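PDB 2ODA: hypothetical protein PSPTO_2114 from Pseudomonas syringae pv. tomato, which belongs to the haloacid dehalogenase (HAD) enzyme superfamily, is named as a family phosphatase, but probably has a different biochemical function that is not firmly defined. Local coordinates for residues 12-17 / 59-64; 35-40 / 71-76. One frame throughout, in Å; residues are numbered along the deposited sequence.

Contact 1: residues 12-17 / 59-64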
ATOM      1  N   GLY B  12      13.454   9.863  -2.178  1.00  6.63           N
ATOM      2  CA  GLY B  12      13.816  10.294  -3.535  1.00  5.65           C
ATOM      3  C   GLY B  12      15.346  10.302  -3.660  1.00  6.18           C
ATOM      4  O   GLY B  12      16.053  10.499  -2.679  1.00  6.51           O
ATOM      5  N   LEU B  13      15.868  10.107  -4.863  1.00  5.68           N
ATOM      6  CA  LEU B  13      17.297  10.206  -5.061  1.00  6.61           C
ATOM      7  C   LEU B  13      17.736  11.636  -5.416  1.00  6.10           C
ATOM      8  O   LEU B  13      18.266  12.367  -4.554  1.00  4.84           O
ATOM      9  CB  LEU B  13      17.774   9.151  -6.079  1.00  5.81           C
ATOM     10  CG  LEU B  13      19.290   9.075  -6.332  1.00  7.39           C
ATOM     11  CD1 LEU B  13      20.122   8.573  -5.097  1.00  4.68           C
ATOM     12  CD2 LEU B  13      19.525   8.210  -7.556  1.00  5.20           C
ATOM     13  N   SER B  14      17.479  12.044  -6.655  1.00  5.75           N
ATOM     14  CA  SER B  14      17.753  13.417  -7.108  1.00  6.12           C
ATOM     15  C   SER B  14      16.919  14.461  -6.341  1.00  6.20           C
ATOM     16  O   SER B  14      15.703  14.277  -6.130  1.00  6.43           O
ATOM     17  CB  SER B  14      17.514  13.510  -8.633  1.00  6.27           C
ATOM     18  OG  SER B  14      17.502  14.854  -9.081  1.00  8.16           O
ATOM     19  N   GLY B  15      17.554  15.559  -5.927  1.00  6.59           N
ATOM     20  CA  GLY B  15      16.858  16.639  -5.204  1.00  6.66           C
ATOM     21  C   GLY B  15      16.419  16.214  -3.815  1.00  6.77           C
ATOM     22  O   GLY B  15      15.443  16.751  -3.237  1.00  6.37           O
ATOM     23  N   CYS B  16      17.123  15.229  -3.268  1.00  5.55           N
ATOM     24  CA  CYS B  16      16.753  14.725  -1.960  1.00  6.09           C
ATOM     25  C   CYS B  16      17.981  14.150  -1.239  1.00  5.77           C
ATOM     26  O   CYS B  16      18.529  14.820  -0.369  1.00  6.05           O
ATOM     27  CB  CYS B  16      15.583  13.738  -2.098  1.00  6.77           C
ATOM     28  SG  CYS B  16      15.078  12.907  -0.597  1.00  7.05           S
ATOM     29  N   LEU B  17      18.419  12.938  -1.602  1.00  4.83           N
ATOM     30  CA  LEU B  17      19.675  12.385  -1.078  1.00  4.71           C
ATOM     31  C   LEU B  17      20.890  13.096  -1.689  1.00  4.22           C
ATOM     32  O   LEU B  17      21.847  13.416  -1.001  1.00  4.69           O
ATOM     33  CB  LEU B  17      19.753  10.880  -1.373  1.00  4.66           C
ATOM     34  CG  LEU B  17      18.741  10.006  -0.607  1.00  6.03           C
ATOM     35  CD1 LEU B  17      18.709   8.599  -1.222  1.00  5.55           C
ATOM     36  CD2 LEU B  17      19.139   9.975   0.870  1.00  6.42           C
ATOM     37  N   ASP B  59      13.577   6.878  -7.925  1.00  7.61           N
ATOM     38  CA  ASP B  59      13.633   7.990  -8.879  1.00  7.91           C
ATOM     39  C   ASP B  59      12.945   7.641 -10.202  1.00  8.32           C
ATOM     40  O   ASP B  59      12.429   6.520 -10.377  1.00  8.64           O
ATOM     41  CB  ASP B  59      15.076   8.476  -9.072  1.00  7.44           C
ATOM     42  CG  ASP B  59      15.150   9.994  -9.258  1.00  9.88           C
ATOM     43  OD1 ASP B  59      14.620  10.500 -10.267  1.00 11.34           O
ATOM     44  OD2 ASP B  59      15.729  10.684  -8.403  1.00 10.79           O
ATOM     45  N   GLU B  60      12.888   8.611 -11.112  1.00  8.08           N
ATOM     46  CA  GLU B  60      12.297   8.373 -12.434  1.00  8.29           C
ATOM     47  C   GLU B  60      13.284   8.736 -13.545  1.00  8.81           C
ATOM     48  O   GLU B  60      13.020   8.492 -14.728  1.00  8.27           O
ATOM     49  CB  GLU B  60      10.994   9.159 -12.590  1.00  8.14           C
ATOM     50  CG  GLU B  60      11.172  10.674 -12.494  1.00  7.81           C
ATOM     51  CD  GLU B  60       9.936  11.480 -12.856  1.00  9.57           C
ATOM     52  OE1 GLU B  60       8.853  10.891 -13.079  1.00 11.31           O
ATOM     53  OE2 GLU B  60      10.057  12.725 -12.912  1.00 11.14           O
ATOM     54  N   LEU B  61      14.432   9.298 -13.172  1.00  8.29           N
ATOM     55  CA  LEU B  61      15.445   9.645 -14.173  1.00  8.07           C
ATOM     56  C   LEU B  61      15.866   8.407 -14.943  1.00  7.96           C
ATOM     57  O   LEU B  61      15.792   7.300 -14.402  1.00  7.76           O
ATOM     58  CB  LEU B  61      16.681  10.286 -13.522  1.00  7.98           C
ATOM     59  CG  LEU B  61      16.523  11.669 -12.888  1.00  6.96           C
ATOM     60  CD1 LEU B  61      17.619  11.879 -11.862  1.00  7.89           C
ATOM     61  CD2 LEU B  61      16.559  12.770 -13.915  1.00 10.21           C
ATOM     62  N   PRO B  62      16.319   8.585 -16.203  1.00  8.50           N
ATOM     63  CA  PRO B  62      16.902   7.465 -16.932  1.00  9.23           C
ATOM     64  C   PRO B  62      18.013   6.814 -16.143  1.00  9.68           C
ATOM     65  O   PRO B  62      18.698   7.497 -15.375  1.00 10.06           O
ATOM     66  CB  PRO B  62      17.512   8.137 -18.170  1.00  9.80           C
ATOM     67  CG  PRO B  62      16.740   9.371 -18.378  1.00  9.81           C
ATOM     68  CD  PRO B  62      16.303   9.830 -17.009  1.00  8.53           C
ATOM     69  N   GLU B  63      18.218   5.516 -16.359  1.00 10.17           N
ATOM     70  CA  GLU B  63      19.263   4.733 -15.675  1.00 11.01           C
ATOM     71  C   GLU B  63      20.662   5.358 -15.845  1.00 11.20           C
ATOM     72  O   GLU B  63      21.476   5.341 -14.911  1.00 10.58           O
ATOM     73  CB  GLU B  63      19.247   3.296 -16.215  1.00 11.97           C
ATOM     74  CG  GLU B  63      20.176   2.295 -15.522  1.00 13.50           C
ATOM     75  CD  GLU B  63      21.634   2.413 -15.948  1.00 17.77           C
ATOM     76  OE1 GLU B  63      21.895   2.784 -17.105  1.00 19.92           O
ATOM     77  OE2 GLU B  63      22.523   2.108 -15.123  1.00 16.12           O
ATOM     78  N   ALA B  64      20.929   5.917 -17.029  1.00 10.36           N
ATOM     79  CA  ALA B  64      22.217   6.566 -17.317  1.00 10.34           C
ATOM     80  C   ALA B  64      22.562   7.659 -16.323  1.00 10.10           C
ATOM     81  O   ALA B  64      23.748   7.971 -16.108  1.00 10.52           O
ATOM     82  CB  ALA B  64      22.224   7.139 -18.738  1.00 11.06           C
TER
HETATM   83  O   HOH W   1      13.869  12.329  -6.815  1.00 11.50           O
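Asp59 OD2 is gripped by the backbone N of Ser14 and by a water. The Ser14 N to Asp59 OD2 bond measures 2.8 Å and is fairly straight (N-H...O 155°), the donor lying nearly on the line of the C-O bond. The water gives one hydrogen to Asp59 OD2 at 2.9 Å and the other to Ser14 O, so both polar ends of the Ser14 backbone are tied, directly or through water, to one carboxylate oxygen. The other oxygen, Asp59 OD1, turns back on its own loop and accepts from Glu60 N (2.7 Å) and Leu61 N (3.1 Å), the latter closing an Asx turn. With each oxygen bonded to backbone, the carboxylate has little freedom to rotate.

The segment 12-17, a loose turn of pi type following strand 9-12, fits the squiggle of the HAD Rossmannoid fold, and Asp59 follows the neighbouring parallel strand 55-58. By this topology Gly12 and Ser14 stand where HAD phosphatases usually carry their two catalytic aspartates.

Beside the polar link, Leu61 CD1 rests against Ser14 CB at 3.6 Å. Ser14 OG, trans to its own N (chi1 168°), is hydrogen-bonded to Asp19, while Leu13 lays its CB 3.5 Å from Asp59 OD2 and its side chain also packs on Ser66 and Leu69 of helix 63-69.

Contact 2: residues 35-40 / 71-76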
ATOM      1  N   ALA B  35      26.236  14.238  -7.978  1.00  6.71           N
ATOM      2  CA  ALA B  35      26.266  13.146  -7.012  1.00  7.41           C
ATOM      3  C   ALA B  35      26.619  13.602  -5.571  1.00  7.76           C
ATOM      4  O   ALA B  35      26.587  12.788  -4.638  1.00  8.50           O
ATOM      5  CB  ALA B  35      27.186  12.011  -7.498  1.00  6.66           C
ATOM      6  N   GLN B  36      26.933  14.893  -5.384  1.00  8.54           N
ATOM      7  CA  GLN B  36      27.222  15.406  -4.046  1.00  8.74           C
ATOM      8  C   GLN B  36      25.965  15.164  -3.200  1.00  8.51           C
ATOM      9  O   GLN B  36      24.848  15.453  -3.639  1.00  6.36           O
ATOM     10  CB  GLN B  36      27.553  16.907  -4.088  1.00 10.11           C
ATOM     11  CG  GLN B  36      27.851  17.564  -2.704  1.00 10.45           C
ATOM     12  CD  GLN B  36      28.025  19.083  -2.804  1.00 11.36           C
ATOM     13  OE1 GLN B  36      28.193  19.624  -3.890  1.00 14.93           O
ATOM     14  NE2 GLN B  36      27.978  19.766  -1.674  1.00 14.57           N
ATOM     15  N   LEU B  37      26.144  14.576  -2.017  1.00  7.46           N
ATOM     16  CA  LEU B  37      25.035  14.489  -1.049  1.00  6.81           C
ATOM     17  C   LEU B  37      24.499  15.850  -0.598  1.00  6.77           C
ATOM     18  O   LEU B  37      25.254  16.810  -0.475  1.00  6.69           O
ATOM     19  CB  LEU B  37      25.502  13.716   0.182  1.00  7.17           C
ATOM     20  CG  LEU B  37      25.830  12.248  -0.090  1.00  7.68           C
ATOM     21  CD1 LEU B  37      26.857  11.735   0.961  1.00  9.73           C
ATOM     22  CD2 LEU B  37      24.580  11.396  -0.083  1.00  9.37           C
ATOM     23  N   THR B  38      23.193  15.923  -0.342  1.00  6.14           N
ATOM     24  CA  THR B  38      22.554  17.148   0.154  1.00  6.16           C
ATOM     25  C   THR B  38      22.949  17.475   1.611  1.00  6.59           C
ATOM     26  O   THR B  38      23.398  16.589   2.349  1.00  5.62           O
ATOM     27  CB  THR B  38      21.007  17.107   0.004  1.00  6.63           C
ATOM     28  OG1 THR B  38      20.468  16.020   0.764  1.00  5.11           O
ATOM     29  CG2 THR B  38      20.611  16.984  -1.475  1.00  4.48           C
ATOM     30  N   PRO B  39      22.823  18.753   2.008  1.00  6.74           N
ATOM     31  CA  PRO B  39      23.283  19.138   3.351  1.00  6.67           C
ATOM     32  C   PRO B  39      22.641  18.282   4.465  1.00  6.65           C
ATOM     33  O   PRO B  39      21.429  18.076   4.475  1.00  6.43           O
ATOM     34  CB  PRO B  39      22.862  20.611   3.454  1.00  6.81           C
ATOM     35  CG  PRO B  39      22.859  21.105   2.046  1.00  8.43           C
ATOM     36  CD  PRO B  39      22.324  19.919   1.245  1.00  5.97           C
ATOM     37  N   GLY B  40      23.471  17.756   5.358  1.00  6.20           N
ATOM     38  CA  GLY B  40      22.986  16.945   6.470  1.00  7.22           C
ATOM     39  C   GLY B  40      22.801  15.468   6.156  1.00  7.71           C
ATOM     40  O   GLY B  40      22.554  14.688   7.072  1.00  7.67           O
ATOM     41  N   ALA B  71      25.785   6.497  -6.485  1.00  8.08           N
ATOM     42  CA  ALA B  71      27.138   6.162  -5.999  1.00  8.57           C
ATOM     43  C   ALA B  71      27.364   6.356  -4.484  1.00  8.99           C
ATOM     44  O   ALA B  71      27.857   5.424  -3.832  1.00  9.26           O
ATOM     45  CB  ALA B  71      28.226   6.860  -6.829  1.00  8.46           C
ATOM     46  N   PRO B  72      27.013   7.539  -3.913  1.00  8.91           N
ATOM     47  CA  PRO B  72      27.265   7.693  -2.481  1.00  9.24           C
ATOM     48  C   PRO B  72      26.369   6.904  -1.504  1.00  9.51           C
ATOM     49  O   PRO B  72      26.631   6.945  -0.306  1.00  9.46           O
ATOM     50  CB  PRO B  72      27.093   9.205  -2.261  1.00  9.65           C
ATOM     51  CG  PRO B  72      26.068   9.587  -3.274  1.00  9.35           C
ATOM     52  CD  PRO B  72      26.490   8.797  -4.491  1.00  8.46           C
ATOM     53  N   VAL B  73      25.354   6.193  -2.004  1.00  9.56           N
ATOM     54  CA  VAL B  73      24.465   5.394  -1.142  1.00  9.22           C
ATOM     55  C   VAL B  73      24.397   3.910  -1.516  1.00 10.29           C
ATOM     56  O   VAL B  73      23.807   3.111  -0.785  1.00 10.62           O
ATOM     57  CB  VAL B  73      23.000   5.954  -1.069  1.00  9.67           C
ATOM     58  CG1 VAL B  73      22.950   7.373  -0.468  1.00  7.75           C
ATOM     59  CG2 VAL B  73      22.269   5.874  -2.438  1.00  8.50           C
ATOM     60  N   ASN B  74      24.980   3.515  -2.642  1.00 11.19           N
ATOM     61  CA  ASN B  74      24.784   2.134  -3.091  1.00 13.24           C
ATOM     62  C   ASN B  74      25.550   1.064  -2.296  1.00 14.55           C
ATOM     63  O   ASN B  74      25.404  -0.115  -2.580  1.00 14.91           O
ATOM     64  CB  ASN B  74      24.991   1.968  -4.614  1.00 13.48           C
ATOM     65  CG  ASN B  74      26.424   2.219  -5.055  1.00 13.23           C
ATOM     66  OD1 ASN B  74      27.379   1.937  -4.329  1.00 13.70           O
ATOM     67  ND2 ASN B  74      26.578   2.736  -6.270  1.00 11.48           N
ATOM     68  N   ASP B  75      26.383   1.486  -1.346  1.00 16.53           N
ATOM     69  CA  ASP B  75      27.059   0.561  -0.428  1.00 17.89           C
ATOM     70  C   ASP B  75      25.998  -0.219   0.390  1.00 17.68           C
ATOM     71  O   ASP B  75      26.229  -1.363   0.767  1.00 18.66           O
ATOM     72  CB  ASP B  75      27.988   1.326   0.551  1.00 18.86           C
ATOM     73  CG  ASP B  75      29.336   1.762  -0.070  1.00 22.62           C
ATOM     74  OD1 ASP B  75      29.966   1.000  -0.832  1.00 26.82           O
ATOM     75  OD2 ASP B  75      29.798   2.891   0.244  1.00 27.89           O
ATOM     76  N   TRP B  76      24.832   0.391   0.655  1.00 16.15           N
ATOM     77  CA  TRP B  76      23.898  -0.178   1.626  1.00 14.66           C
ATOM     78  C   TRP B  76      22.426   0.073   1.321  1.00 14.76           C
ATOM     79  O   TRP B  76      21.544  -0.623   1.837  1.00 13.71           O
ATOM     80  CB  TRP B  76      24.240   0.355   3.018  1.00 14.23           C
ATOM     81  CG  TRP B  76      23.945   1.826   3.171  1.00 12.09           C
ATOM     82  CD1 TRP B  76      24.682   2.883   2.684  1.00 11.32           C
ATOM     83  CD2 TRP B  76      22.816   2.395   3.834  1.00 12.35           C
ATOM     84  NE1 TRP B  76      24.073   4.076   3.011  1.00 12.44           N
ATOM     85  CE2 TRP B  76      22.930   3.803   3.727  1.00 12.81           C
ATOM     86  CE3 TRP B  76      21.710   1.851   4.517  1.00  9.26           C
ATOM     87  CZ2 TRP B  76      21.983   4.670   4.289  1.00 12.94           C
ATOM     88  CZ3 TRP B  76      20.773   2.719   5.075  1.00 11.31           C
ATOM     89  CH2 TRP B  76      20.923   4.112   4.959  1.00 11.39           C
TER
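Apolar packing between Leu37 and Pro72 carries most of this contact. The isobutyl group of Leu37 lies against CB and CG of the Pro72 ring, the two side chains passing each other in opposite directions: Leu37 CG stands 3.9 Å from Pro72 CB, and Leu37 CD2 is 4.0 Å from both Pro72 CB and Pro72 CG. Leu37 leaves its backbone at an angle to the other loop; a chi1 of -66°, which sets CG opposite the carbonyl carbon, swings the branched end across to the proline. Beyond the ring, Leu37 CD2 also approaches Val73 CG1 at a looser 4.4 Å. At the other end of the patch, the methyl of Ala35 faces Pro72 CD at 4.5 Å. Val73, which is buried, packs on Leu45 and Trp57, whereas Val18 packs on both Leu37 and Pro72.

Both segments are irregular connections at the edge of the HAD core. Residues 35-40 lead into helix 41-51, and the backbone pairs of Gln36 with Asp19 and Thr38 with Leu17 are consistent with the returning arm of the flap hairpin that follows the squiggle. Residues 71-76 run from helix 63-69 to strand 78-79, the outermost strand on that side of the sheet.

The polar backbone joins in through a van der Waals touch, Ala35 O reaching Pro72 CG at 3.5 Å. Within its own loop, Trp76 N bonds to Val73 O (3.2 Å) and closes a turn.

In the fold
Contacts 1 and 2 lie with their centres about 12 Å apart, and their segments interleave along the chain. Residues 12-17 and 35-40 are directly joined: Leu17 O meets Thr38 N at 2.9 Å, a probable hydrogen bond, and Leu37 CD2 packs on Leu17 O at 3.5 Å. A second probable hydrogen bond links Cys16 O and Thr38 OG1, 2.5 Å apart. Helix 63-69 bridges the other two segments, starting within 59-64 and ending just before 71-76. Contact 1, just after strands 9-12 and 55-58, lies at the end of the parallel sheet where HAD enzymes usually have their active site, and contact 2 adjoins it through the probable flap, on the flank leading to strand 78-79.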